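Local coordinates for purine-binding protein BAB2_0673 (Brucella melitensis biovar Abortus, PDB 3S99) that binds adenine and probably other purines such as guanine, and may serve an ABC-type uptake system for these bases, at residues Tyr137-Ile142 / Leu300-Glu305; Ala143-Lys148 / Val209-Thr213; Ile151-Ile155 / Gly166-Phe170; Lys231-Ser237 / Thr246-Val252. All blocks are in the same frame, centred on the assembly; numbering follows the deposited sequence.

Interaction 1. Residues Tyr137-Ile142 / Leu300-Glu305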
loop_
_atom_site.group_PDB
_atom_site.type_symbol
_atom_site.label_atom_id
_atom_site.label_comp_id
_atom_site.label_asym_id
_atom_site.label_seq_id
_atom_site.Cartn_x
_atom_site.Cartn_y
_atom_site.Cartn_z
ATOM N N TYR A 137 8.972 4.332 -5.576
ATOM C CA TYR A 137 10.083 4.744 -6.409
ATOM C C TYR A 137 10.384 6.204 -6.181
ATOM O O TYR A 137 11.531 6.569 -5.938
ATOM C CB TYR A 137 9.801 4.456 -7.878
ATOM C CG TYR A 137 10.980 4.687 -8.772
ATOM C CD1 TYR A 137 11.162 5.920 -9.394
ATOM C CD2 TYR A 137 11.910 3.672 -9.020
ATOM C CE1 TYR A 137 12.214 6.138 -10.225
ATOM C CE2 TYR A 137 12.955 3.875 -9.874
ATOM C CZ TYR A 137 13.110 5.104 -10.458
ATOM O OH TYR A 137 14.159 5.329 -11.281
ATOM N N VAL A 138 9.345 7.032 -6.213
ATOM C CA VAL A 138 9.455 8.420 -5.893
ATOM C C VAL A 138 10.061 8.656 -4.511
ATOM O O VAL A 138 10.941 9.486 -4.347
ATOM C CB VAL A 138 8.077 9.126 -5.923
ATOM C CG1 VAL A 138 8.276 10.597 -5.760
ATOM C CG2 VAL A 138 7.321 8.813 -7.209
ATOM N N GLN A 139 9.605 7.895 -3.500
ATOM C CA GLN A 139 10.176 8.055 -2.176
ATOM C C GLN A 139 11.656 7.693 -2.152
ATOM O O GLN A 139 12.422 8.262 -1.379
ATOM C CB GLN A 139 9.357 7.243 -1.122
ATOM C CG GLN A 139 7.929 7.751 -1.042
ATOM C CD GLN A 139 7.031 7.165 0.036
ATOM O OE1 GLN A 139 6.063 7.819 0.413
ATOM N NE2 GLN A 139 7.304 5.934 0.500
ATOM N N GLY A 140 12.061 6.714 -2.950
ATOM C CA GLY A 140 13.449 6.295 -2.977
ATOM C C GLY A 140 14.311 7.405 -3.551
ATOM O O GLY A 140 15.392 7.711 -3.028
ATOM N N VAL A 141 13.819 8.031 -4.619
ATOM C CA VAL A 141 14.508 9.177 -5.215
ATOM C C VAL A 141 14.707 10.254 -4.141
ATOM O O VAL A 141 15.805 10.783 -3.970
ATOM C CB VAL A 141 13.734 9.735 -6.413
ATOM C CG1 VAL A 141 14.353 11.058 -6.879
ATOM C CG2 VAL A 141 13.711 8.696 -7.560
ATOM N N ILE A 142 13.639 10.570 -3.419
ATOM C CA ILE A 142 13.689 11.615 -2.392
ATOM C C ILE A 142 14.663 11.209 -1.300
ATOM O O ILE A 142 15.482 12.018 -0.873
ATOM C CB ILE A 142 12.291 11.894 -1.759
ATOM C CG1 ILE A 142 11.316 12.492 -2.813
ATOM C CG2 ILE A 142 12.425 12.835 -0.594
ATOM C CD1 ILE A 142 9.808 12.291 -2.479
ATOM N N LEU A 300 12.079 17.450 -8.548
ATOM C CA LEU A 300 12.441 16.130 -9.047
ATOM C C LEU A 300 11.401 15.090 -8.675
ATOM O O LEU A 300 11.058 14.232 -9.491
ATOM C CB LEU A 300 13.845 15.735 -8.555
ATOM C CG LEU A 300 14.292 14.317 -8.946
ATOM C CD1 LEU A 300 14.270 14.176 -10.481
ATOM C CD2 LEU A 300 15.666 14.019 -8.356
ATOM N N ALA A 301 10.867 15.175 -7.460
ATOM C CA ALA A 301 9.768 14.291 -7.060
ATOM C C ALA A 301 8.575 14.472 -7.984
ATOM O O ALA A 301 7.985 13.490 -8.437
ATOM C CB ALA A 301 9.364 14.552 -5.604
ATOM N N GLU A 302 8.200 15.725 -8.239
ATOM C CA GLU A 302 7.117 16.034 -9.203
ATOM C C GLU A 302 7.357 15.449 -10.580
ATOM O O GLU A 302 6.461 14.840 -11.170
ATOM C CB GLU A 302 6.937 17.537 -9.361
ATOM C CG GLU A 302 6.287 18.195 -8.156
ATOM C CD GLU A 302 6.455 19.722 -8.099
ATOM O OE1 GLU A 302 7.174 20.331 -8.937
ATOM O OE2 GLU A 302 5.850 20.316 -7.188
ATOM N N GLU A 303 8.566 15.653 -11.087
ATOM C CA GLU A 303 8.958 15.137 -12.387
ATOM C C GLU A 303 8.911 13.618 -12.423
ATOM O O GLU A 303 8.489 13.033 -13.398
ATOM C CB GLU A 303 10.358 15.614 -12.760
ATOM C CG GLU A 303 10.387 17.079 -13.180
ATOM C CD GLU A 303 11.781 17.660 -13.315
ATOM O OE1 GLU A 303 12.796 17.033 -12.906
ATOM O OE2 GLU A 303 11.858 18.792 -13.814
ATOM N N THR A 304 9.325 12.979 -11.350
ATOM C CA THR A 304 9.333 11.517 -11.324
ATOM C C THR A 304 7.919 10.941 -11.323
ATOM O O THR A 304 7.628 9.999 -12.065
ATOM C CB THR A 304 10.095 11.055 -10.112
ATOM O OG1 THR A 304 11.350 11.744 -10.135
ATOM C CG2 THR A 304 10.288 9.536 -10.135
ATOM N N GLU A 305 7.060 11.511 -10.486
ATOM C CA GLU A 305 5.660 11.092 -10.402
ATOM C C GLU A 305 5.009 11.310 -11.752
ATOM O O GLU A 305 4.270 10.447 -12.232
ATOM C CB GLU A 305 4.890 11.863 -9.315
ATOM C CG GLU A 305 3.390 11.515 -9.277
ATOM C CD GLU A 305 2.674 11.973 -8.015
ATOM O OE1 GLU A 305 3.095 12.988 -7.427
ATOM O OE2 GLU A 305 1.670 11.309 -7.621
#
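V138 and A301, their CA atoms 6.0 Å apart, mark the nearest backbone approach of helices 132-146 and 295-310, whose short segments run almost antiparallel at 154° with axes 9.6 Å apart. This is antiparallel helix-helix packing in the lobe of the PBP1-type, BMP-family fold that carries the mixed sheet. Apolar groups do the work, and no hydrogen bond crosses the interface. V141 points its CB at the second helix, and its CG1 meets the partly exposed L300 at CD2, 3.6 Å away, the two side chains crossing at about a right angle. One turn back, V138 uses both branches: CG1 rests near A301 CB (4.1 Å), while CG2 turns to T304 CG2 and the backbone of E305. A301 CB is also approached by the end of I142, whose CD1 lies 3.9 Å from it. That same I142 side chain reaches T249 and F233 in the sheet, so helix 132-146 touches both the strands and helix 295-310. Y137 sets its ring with the edge toward T304, and the methyl CG2 lies in the ring plane, 3.8 Å from CD1. E305, which packs its CB loosely by V138 CG2, has its carboxylate turned to M287 N. T304 divides its two branches: with CG2 anti to the backbone N (OG1 at chi1 -51°), the methyl faces helix 132-146 and the hydroxyl folds back on its own helix. There OG1 donates to L300 O over 2.6 Å, from above the carbonyl plane, while T304 N bonds to that oxygen from the other face.

Interaction 2. Residues Ala143-Lys148 / Val209-Thr213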
loop_
_atom_site.group_PDB
_atom_site.type_symbol
_atom_site.label_atom_id
_atom_site.label_comp_id
_atom_site.label_asym_id
_atom_site.label_seq_id
_atom_site.Cartn_x
_atom_site.Cartn_y
_atom_site.Cartn_z
ATOM N N ALA A 143 14.570 9.958 -0.857
ATOM C CA ALA A 143 15.408 9.467 0.208
ATOM C C ALA A 143 16.887 9.605 -0.134
ATOM O O ALA A 143 17.679 10.016 0.703
ATOM C CB ALA A 143 15.075 8.019 0.547
ATOM N N ALA A 144 17.249 9.258 -1.360
ATOM C CA ALA A 144 18.643 9.364 -1.805
ATOM C C ALA A 144 19.138 10.813 -1.915
ATOM O O ALA A 144 20.313 11.079 -1.668
ATOM C CB ALA A 144 18.843 8.632 -3.089
ATOM N N LYS A 145 18.256 11.749 -2.277
ATOM C CA LYS A 145 18.604 13.168 -2.206
ATOM C C LYS A 145 18.698 13.686 -0.791
ATOM O O LYS A 145 19.538 14.529 -0.555
ATOM C CB LYS A 145 17.639 14.062 -2.989
ATOM C CG LYS A 145 17.641 13.815 -4.482
ATOM C CD LYS A 145 18.962 14.191 -5.106
ATOM C CE LYS A 145 18.907 14.224 -6.633
ATOM N NZ LYS A 145 20.285 14.362 -7.234
ATOM N N MET A 146 17.872 13.190 0.146
ATOM C CA MET A 146 17.832 13.746 1.486
ATOM C C MET A 146 18.839 13.129 2.477
ATOM O O MET A 146 19.407 13.830 3.326
ATOM C CB MET A 146 16.423 13.632 2.069
ATOM C CG MET A 146 15.321 14.431 1.297
ATOM S SD MET A 146 15.580 16.217 1.238
ATOM C CE MET A 146 15.532 16.575 3.004
ATOM N N SER A 147 19.039 11.818 2.404
ATOM C CA SER A 147 19.832 11.134 3.408
ATOM C C SER A 147 21.311 11.464 3.186
ATOM O O SER A 147 21.866 11.132 2.157
ATOM C CB SER A 147 19.620 9.625 3.300
ATOM O OG SER A 147 20.522 8.922 4.120
ATOM N N LYS A 148 21.941 12.088 4.168
ATOM C CA LYS A 148 23.367 12.391 4.085
ATOM C C LYS A 148 24.219 11.113 4.243
ATOM O O LYS A 148 25.262 10.982 3.622
ATOM C CB LYS A 148 23.731 13.435 5.133
ATOM C CG LYS A 148 22.992 14.776 4.944
ATOM C CD LYS A 148 22.889 15.573 6.265
ATOM C CE LYS A 148 22.729 17.084 5.991
ATOM N NZ LYS A 148 22.950 17.904 7.222
ATOM N N VAL A 209 20.109 5.079 11.062
ATOM C CA VAL A 209 19.446 5.443 9.793
ATOM C C VAL A 209 18.990 6.888 9.892
ATOM O O VAL A 209 18.703 7.358 10.975
ATOM C CB VAL A 209 18.231 4.548 9.418
ATOM C CG1 VAL A 209 18.610 3.047 9.464
ATOM C CG2 VAL A 209 17.001 4.867 10.277
ATOM N N ASP A 210 18.929 7.598 8.771
ATOM C CA ASP A 210 18.447 8.973 8.845
ATOM C C ASP A 210 17.168 9.237 8.037
ATOM O O ASP A 210 16.714 10.377 7.953
ATOM C CB ASP A 210 19.598 9.965 8.581
ATOM C CG ASP A 210 20.210 9.827 7.201
ATOM O OD1 ASP A 210 19.703 9.037 6.385
ATOM O OD2 ASP A 210 21.203 10.527 6.934
ATOM N N ILE A 211 16.560 8.166 7.511
ATOM C CA ILE A 211 15.227 8.197 6.899
ATOM C C ILE A 211 14.422 6.977 7.390
ATOM O O ILE A 211 14.977 5.895 7.531
ATOM C CB ILE A 211 15.306 8.164 5.321
ATOM C CG1 ILE A 211 16.088 9.373 4.767
ATOM C CG2 ILE A 211 13.899 8.160 4.690
ATOM C CD1 ILE A 211 15.248 10.651 4.602
ATOM N N ILE A 212 13.128 7.152 7.660
ATOM C CA ILE A 212 12.241 6.038 8.078
ATOM C C ILE A 212 11.108 5.866 7.084
ATOM O O ILE A 212 10.502 6.837 6.606
ATOM C CB ILE A 212 11.656 6.246 9.481
ATOM C CG1 ILE A 212 12.729 6.064 10.562
ATOM C CG2 ILE A 212 10.479 5.297 9.727
ATOM C CD1 ILE A 212 13.369 4.659 10.634
ATOM N N THR A 213 10.846 4.625 6.740
ATOM C CA THR A 213 9.726 4.314 5.903
ATOM C C THR A 213 9.188 2.956 6.299
ATOM O O THR A 213 9.908 2.142 6.917
ATOM C CB THR A 213 10.168 4.286 4.404
ATOM O OG1 THR A 213 9.002 4.277 3.567
ATOM C CG2 THR A 213 10.989 3.080 4.139
#
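S147 and D210 meet through their polar ends: the hydroxyl OG donates to OD1 of the aspartate. As modelled the two atoms are 2.4 Å apart, a very short separation whose exact value is doubtful. S147 OG reaches D210 because it lies anti to its own backbone N (chi1 171°), and S147 CB packs 3.8 Å from I211 CG1. D210 brings its carboxylate forward with CG between the backbone N and the carbonyl carbon (chi1 62°). Beside this polar pair I211 fills the apolar side of the contact: CD1 lies 4.1 Å from M146 CB, and CG2, the other branch, lies 4.3 Å from A143 CB. Bends at chi2 and chi3 carry the end of M146 off to M293 and P294. S147 is the first residue to leave helical backbone angles after helix 132-146, which packs here on the mixed sheet of the PBP1-type, BMP-family fold, and the short link that follows enters strand 151-156. That link is gripped by the same two side chains. S147 OG accepts from I151 N, and D210 OD2 accepts from K149 N. D210 and I211 also share backbone hydrogen bonds with I151 and G153 of strand 151-156. Within the helix end, S147 N donates to A143 O over 2.8 Å. F233, from the neighbouring strand 231-236, touches both I211 and A143.

Interaction 3. Residues Ile151-Ile155 / Gly166-Phe170; sequences IAGYI and GINSF
Y154 carries the tight half of this contact, thrusting its ring from strand 151-156 against I167 and F170 of helix 161-175. The I167 CG1 methylene lies over one face, toward its rim, in a CH-pi contact, 3.8 Å from the ring centroid and 19° off the normal, and touches CE1 most closely at 3.6 Å. F170 meets the edge of the same ring. The two aromatics form an offset edge-to-face pair in which the edge of Y154 is turned toward the face of F170, with centroids 5.5 Å apart and planes at 75°. F170 CB lies in the plane of the tyrosine ring, and CD2 comes within 3.8 Å of Y154 CE2. Both side chains leave with CG anti to the backbone N, and they run in opposing senses across the gap. Y154 OH ends by the helix backbone, 3.3 Å from G166 C. The packing thins toward the start of the strand: A152 offers a single methyl, CB, to the edge of the F170 ring, 3.9 Å from CE2. Other elements cover this thinner end, with I211 and V183 against A152 and A143 against F170. Between the short segments the axes are 11.0 Å apart and nearly antiparallel, as expected where a helix returns over its strand in a beta-alpha-beta unit, here strand 151-156, helix 161-175 and strand 182-187 of a PBP1-type lobe.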
loop_
_atom_site.group_PDB
_atom_site.type_symbol
_atom_site.label_atom_id
_atom_site.label_comp_id
_atom_site.label_asym_id
_atom_site.label_seq_id
_atom_site.Cartn_x
_atom_site.Cartn_y
_atom_site.Cartn_z
ATOM N N ILE A 151 21.431 5.959 4.126
ATOM C CA ILE A 151 20.802 4.797 4.774
ATOM C C ILE A 151 19.393 5.100 5.255
ATOM O O ILE A 151 19.192 6.044 6.038
ATOM C CB ILE A 151 21.552 4.326 6.038
ATOM C CG1 ILE A 151 23.062 4.205 5.807
ATOM C CG2 ILE A 151 20.959 2.980 6.519
ATOM C CD1 ILE A 151 23.917 4.321 7.094
ATOM N N ALA A 152 18.443 4.253 4.839
ATOM C CA ALA A 152 17.072 4.310 5.291
ATOM C C ALA A 152 16.702 3.111 6.171
ATOM O O ALA A 152 17.168 2.004 5.967
ATOM C CB ALA A 152 16.127 4.389 4.110
ATOM N N GLY A 153 15.872 3.348 7.164
ATOM C CA GLY A 153 15.239 2.264 7.925
ATOM C C GLY A 153 13.927 1.863 7.308
ATOM O O GLY A 153 13.087 2.700 7.010
ATOM N N TYR A 154 13.741 0.576 7.092
ATOM C CA TYR A 154 12.525 0.102 6.436
ATOM C C TYR A 154 11.804 -0.867 7.359
ATOM O O TYR A 154 12.354 -1.889 7.756
ATOM C CB TYR A 154 12.889 -0.556 5.114
ATOM C CG TYR A 154 11.828 -0.491 4.041
ATOM C CD1 TYR A 154 10.601 -1.143 4.185
ATOM C CD2 TYR A 154 12.087 0.158 2.826
ATOM C CE1 TYR A 154 9.616 -1.059 3.165
ATOM C CE2 TYR A 154 11.119 0.235 1.816
ATOM C CZ TYR A 154 9.890 -0.387 1.996
ATOM O OH TYR A 154 8.955 -0.344 0.977
ATOM N N ILE A 155 10.574 -0.531 7.708
ATOM C CA ILE A 155 9.784 -1.339 8.656
ATOM C C ILE A 155 8.834 -2.211 7.838
ATOM O O ILE A 155 7.845 -1.722 7.288
ATOM C CB ILE A 155 9.032 -0.472 9.637
ATOM C CG1 ILE A 155 10.028 0.369 10.421
ATOM C CG2 ILE A 155 8.144 -1.339 10.600
ATOM C CD1 ILE A 155 9.401 1.443 11.288
ATOM N N GLY A 166 7.740 -3.340 -2.977
ATOM C CA GLY A 166 7.889 -1.999 -2.421
ATOM C C GLY A 166 9.303 -1.701 -1.974
ATOM O O GLY A 166 9.833 -0.617 -2.239
ATOM N N ILE A 167 9.926 -2.683 -1.338
ATOM C CA ILE A 167 11.313 -2.578 -0.930
ATOM C C ILE A 167 12.191 -2.432 -2.181
ATOM O O ILE A 167 13.060 -1.542 -2.251
ATOM C CB ILE A 167 11.738 -3.802 -0.096
ATOM C CG1 ILE A 167 10.999 -3.819 1.251
ATOM C CG2 ILE A 167 13.259 -3.817 0.123
ATOM C CD1 ILE A 167 11.160 -5.158 2.080
ATOM N N ASN A 168 11.952 -3.287 -3.170
ATOM C CA ASN A 168 12.755 -3.276 -4.392
ATOM C C ASN A 168 12.605 -1.988 -5.148
ATOM O O ASN A 168 13.607 -1.418 -5.586
ATOM C CB ASN A 168 12.411 -4.443 -5.291
ATOM C CG ASN A 168 13.002 -5.745 -4.806
ATOM O OD1 ASN A 168 14.043 -5.754 -4.162
ATOM N ND2 ASN A 168 12.333 -6.863 -5.130
ATOM N N SER A 169 11.368 -1.520 -5.311
ATOM C CA SER A 169 11.136 -0.258 -5.988
ATOM C C SER A 169 11.772 0.941 -5.299
ATOM O O SER A 169 12.358 1.810 -5.956
ATOM C CB SER A 169 9.652 -0.010 -6.154
ATOM O OG SER A 169 9.467 1.120 -6.960
ATOM N N PHE A 170 11.642 0.998 -3.977
ATOM C CA PHE A 170 12.276 2.031 -3.174
ATOM C C PHE A 170 13.798 2.091 -3.384
ATOM O O PHE A 170 14.372 3.164 -3.616
ATOM C CB PHE A 170 11.917 1.808 -1.701
ATOM C CG PHE A 170 12.522 2.812 -0.762
ATOM C CD1 PHE A 170 12.001 4.086 -0.655
ATOM C CD2 PHE A 170 13.590 2.456 0.057
ATOM C CE1 PHE A 170 12.555 5.006 0.226
ATOM C CE2 PHE A 170 14.156 3.390 0.935
ATOM C CZ PHE A 170 13.631 4.641 1.029
#

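Interaction 4. Residues Lys231-Ser237 / Thr246-Val252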
loop_
_atom_site.group_PDB
_atom_site.type_symbol
_atom_site.label_atom_id
_atom_site.label_comp_id
_atom_site.label_asym_id
_atom_site.label_seq_id
_atom_site.Cartn_x
_atom_site.Cartn_y
_atom_site.Cartn_z
ATOM N N LYS A 231 13.490 12.327 9.411
ATOM C CA LYS A 231 12.544 12.510 8.339
ATOM C C LYS A 231 12.022 11.150 7.850
ATOM O O LYS A 231 12.723 10.131 7.905
ATOM C CB LYS A 231 13.165 13.365 7.220
ATOM C CG LYS A 231 13.461 14.818 7.706
ATOM C CD LYS A 231 13.674 15.814 6.582
ATOM C CE LYS A 231 13.809 17.302 7.089
ATOM N NZ LYS A 231 14.304 18.266 6.019
ATOM N N ALA A 232 10.778 11.134 7.411
ATOM C CA ALA A 232 10.077 9.865 7.159
ATOM C C ALA A 232 9.029 9.982 6.063
ATOM O O ALA A 232 8.660 11.088 5.651
ATOM C CB ALA A 232 9.419 9.392 8.482
ATOM N N PHE A 233 8.544 8.849 5.583
ATOM C CA PHE A 233 7.417 8.845 4.630
ATOM C C PHE A 233 6.167 8.288 5.301
ATOM O O PHE A 233 6.223 7.284 5.998
ATOM C CB PHE A 233 7.776 8.041 3.381
ATOM C CG PHE A 233 9.028 8.568 2.662
ATOM C CD1 PHE A 233 8.947 9.655 1.805
ATOM C CD2 PHE A 233 10.269 7.978 2.872
ATOM C CE1 PHE A 233 10.104 10.164 1.140
ATOM C CE2 PHE A 233 11.412 8.439 2.208
ATOM C CZ PHE A 233 11.342 9.537 1.368
ATOM N N GLY A 234 5.028 8.943 5.087
ATOM C CA GLY A 234 3.761 8.365 5.482
ATOM C C GLY A 234 3.337 7.240 4.569
ATOM O O GLY A 234 3.817 7.116 3.439
ATOM N N GLN A 235 2.395 6.442 5.063
ATOM C CA GLN A 235 1.960 5.235 4.400
ATOM C C GLN A 235 0.456 5.184 4.320
ATOM O O GLN A 235 -0.200 5.273 5.350
ATOM C CB GLN A 235 2.439 4.026 5.223
ATOM C CG GLN A 235 1.976 2.617 4.747
ATOM C CD GLN A 235 2.437 2.199 3.372
ATOM O OE1 GLN A 235 3.138 2.945 2.636
ATOM N NE2 GLN A 235 2.063 0.969 3.007
ATOM N N ALA A 236 -0.070 5.036 3.109
ATOM C CA ALA A 236 -1.486 4.847 2.840
ATOM C C ALA A 236 -2.213 6.173 2.895
ATOM O O ALA A 236 -3.030 6.493 2.004
ATOM C CB ALA A 236 -2.124 3.847 3.866
ATOM N N SER A 237 -1.968 6.893 3.995
ATOM C CA SER A 237 -2.558 8.199 4.247
ATOM C C SER A 237 -1.495 9.258 4.297
ATOM O O SER A 237 -0.342 8.964 4.621
ATOM C CB SER A 237 -3.239 8.191 5.625
ATOM O OG SER A 237 -4.152 9.290 5.695
ATOM N N THR A 246 8.638 16.782 9.622
ATOM C CA THR A 246 9.536 15.690 9.211
ATOM C C THR A 246 8.987 14.740 8.150
ATOM O O THR A 246 9.771 14.027 7.520
ATOM C CB THR A 246 10.038 14.876 10.415
ATOM O OG1 THR A 246 8.918 14.423 11.175
ATOM C CG2 THR A 246 10.977 15.722 11.292
ATOM N N GLN A 247 7.675 14.717 7.912
ATOM C CA GLN A 247 7.186 13.944 6.779
ATOM C C GLN A 247 7.633 14.599 5.483
ATOM O O GLN A 247 7.435 15.801 5.280
ATOM C CB GLN A 247 5.673 13.748 6.762
ATOM C CG GLN A 247 5.250 12.762 5.625
ATOM C CD GLN A 247 3.752 12.637 5.451
ATOM O OE1 GLN A 247 3.145 11.708 5.974
ATOM N NE2 GLN A 247 3.147 13.565 4.692
ATOM N N LEU A 248 8.204 13.798 4.592
ATOM C CA LEU A 248 8.666 14.277 3.275
ATOM C C LEU A 248 7.542 14.190 2.247
ATOM O O LEU A 248 7.350 15.084 1.440
ATOM C CB LEU A 248 9.851 13.444 2.831
ATOM C CG LEU A 248 11.099 13.565 3.720
ATOM C CD1 LEU A 248 12.045 12.392 3.536
ATOM C CD2 LEU A 248 11.827 14.890 3.445
ATOM N N THR A 249 6.809 13.089 2.284
ATOM C CA THR A 249 5.617 12.870 1.482
ATOM C C THR A 249 5.051 11.530 1.937
ATOM O O THR A 249 5.486 10.974 2.948
ATOM C CB THR A 249 5.905 12.859 -0.069
ATOM O OG1 THR A 249 4.679 12.713 -0.791
ATOM C CG2 THR A 249 6.876 11.742 -0.463
ATOM N N ALA A 250 4.094 11.012 1.185
ATOM C CA ALA A 250 3.472 9.736 1.493
ATOM C C ALA A 250 2.863 9.162 0.222
ATOM O O ALA A 250 2.424 9.902 -0.614
ATOM C CB ALA A 250 2.397 9.898 2.557
ATOM N N VAL A 251 2.836 7.835 0.112
ATOM C CA VAL A 251 2.112 7.142 -0.940
ATOM C C VAL A 251 0.648 6.974 -0.508
ATOM O O VAL A 251 0.358 6.170 0.361
ATOM C CB VAL A 251 2.748 5.777 -1.193
ATOM C CG1 VAL A 251 2.076 5.053 -2.403
ATOM C CG2 VAL A 251 4.256 5.940 -1.456
ATOM N N VAL A 252 -0.266 7.730 -1.134
ATOM C CA VAL A 252 -1.628 7.850 -0.673
ATOM C C VAL A 252 -2.497 6.960 -1.545
ATOM O O VAL A 252 -2.372 6.955 -2.760
ATOM C CB VAL A 252 -2.146 9.302 -0.712
ATOM C CG1 VAL A 252 -3.667 9.382 -0.337
ATOM C CG2 VAL A 252 -1.315 10.208 0.227
#
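K231 begins the pairing with its side chain crossing L248 at about a right angle, CD lying 3.8 Å from CD2, while its NZ goes on to N292 O. A232 follows with two bonds: its N donates to T246 O, and its O accepts L248 N over 2.9 Å, almost in line with the carbonyl bond. F233 sends its ring toward the partner strand. CZ lies 3.7 Å from L248 CD1, and T249 CG2 sits at the ring edge, near its plane. G234 N donates to T249 O (3.0 Å, in the carbonyl plane), and its bare CA faces Q247 OE1 at 3.4 Å. That amide is fixed by M239 N and D238 OD1. A232 pairs with Q247 but G234 with A250, so strand 247-253 has one extra residue here, a beta bulge at L248, whose psi is -42°. A250 CB packs tightly on G234 O at 3.2 Å. Q235 projects to the face of V251; the nearest atoms of its side chain and bound adenine are about 4 Å apart. A236 N makes a weak bond to V251 O, and S237 turns its hydroxyl to Q45. Two parallel strands, one of them bulged, thus end at the purine pocket, as in PBP1-type binding proteins, where the ligand lies at the C-terminal ends of the strands.

All four contacts belong to the lobe built round the mixed sheet, with centres 10 to 14 Å apart. Interactions 1 and 2 use successive parts of helix 132-146. Interactions 2, 3 and 4 reach the sheet through the neighbouring strands 151-156, 211-214, 231-236 and 247-253. Along the chain, interaction 1 spans the other three, interaction 3 falls within the span of interaction 2, and interaction 4 comes after both. Q139, I142 and A143 of the helix, F170 and F233 join them in one core: F233 CE2 lies 3.5 Å from I211 CG2. Interactions 1 and 2 lie away from the adenine site, whereas interaction 4 runs up to it.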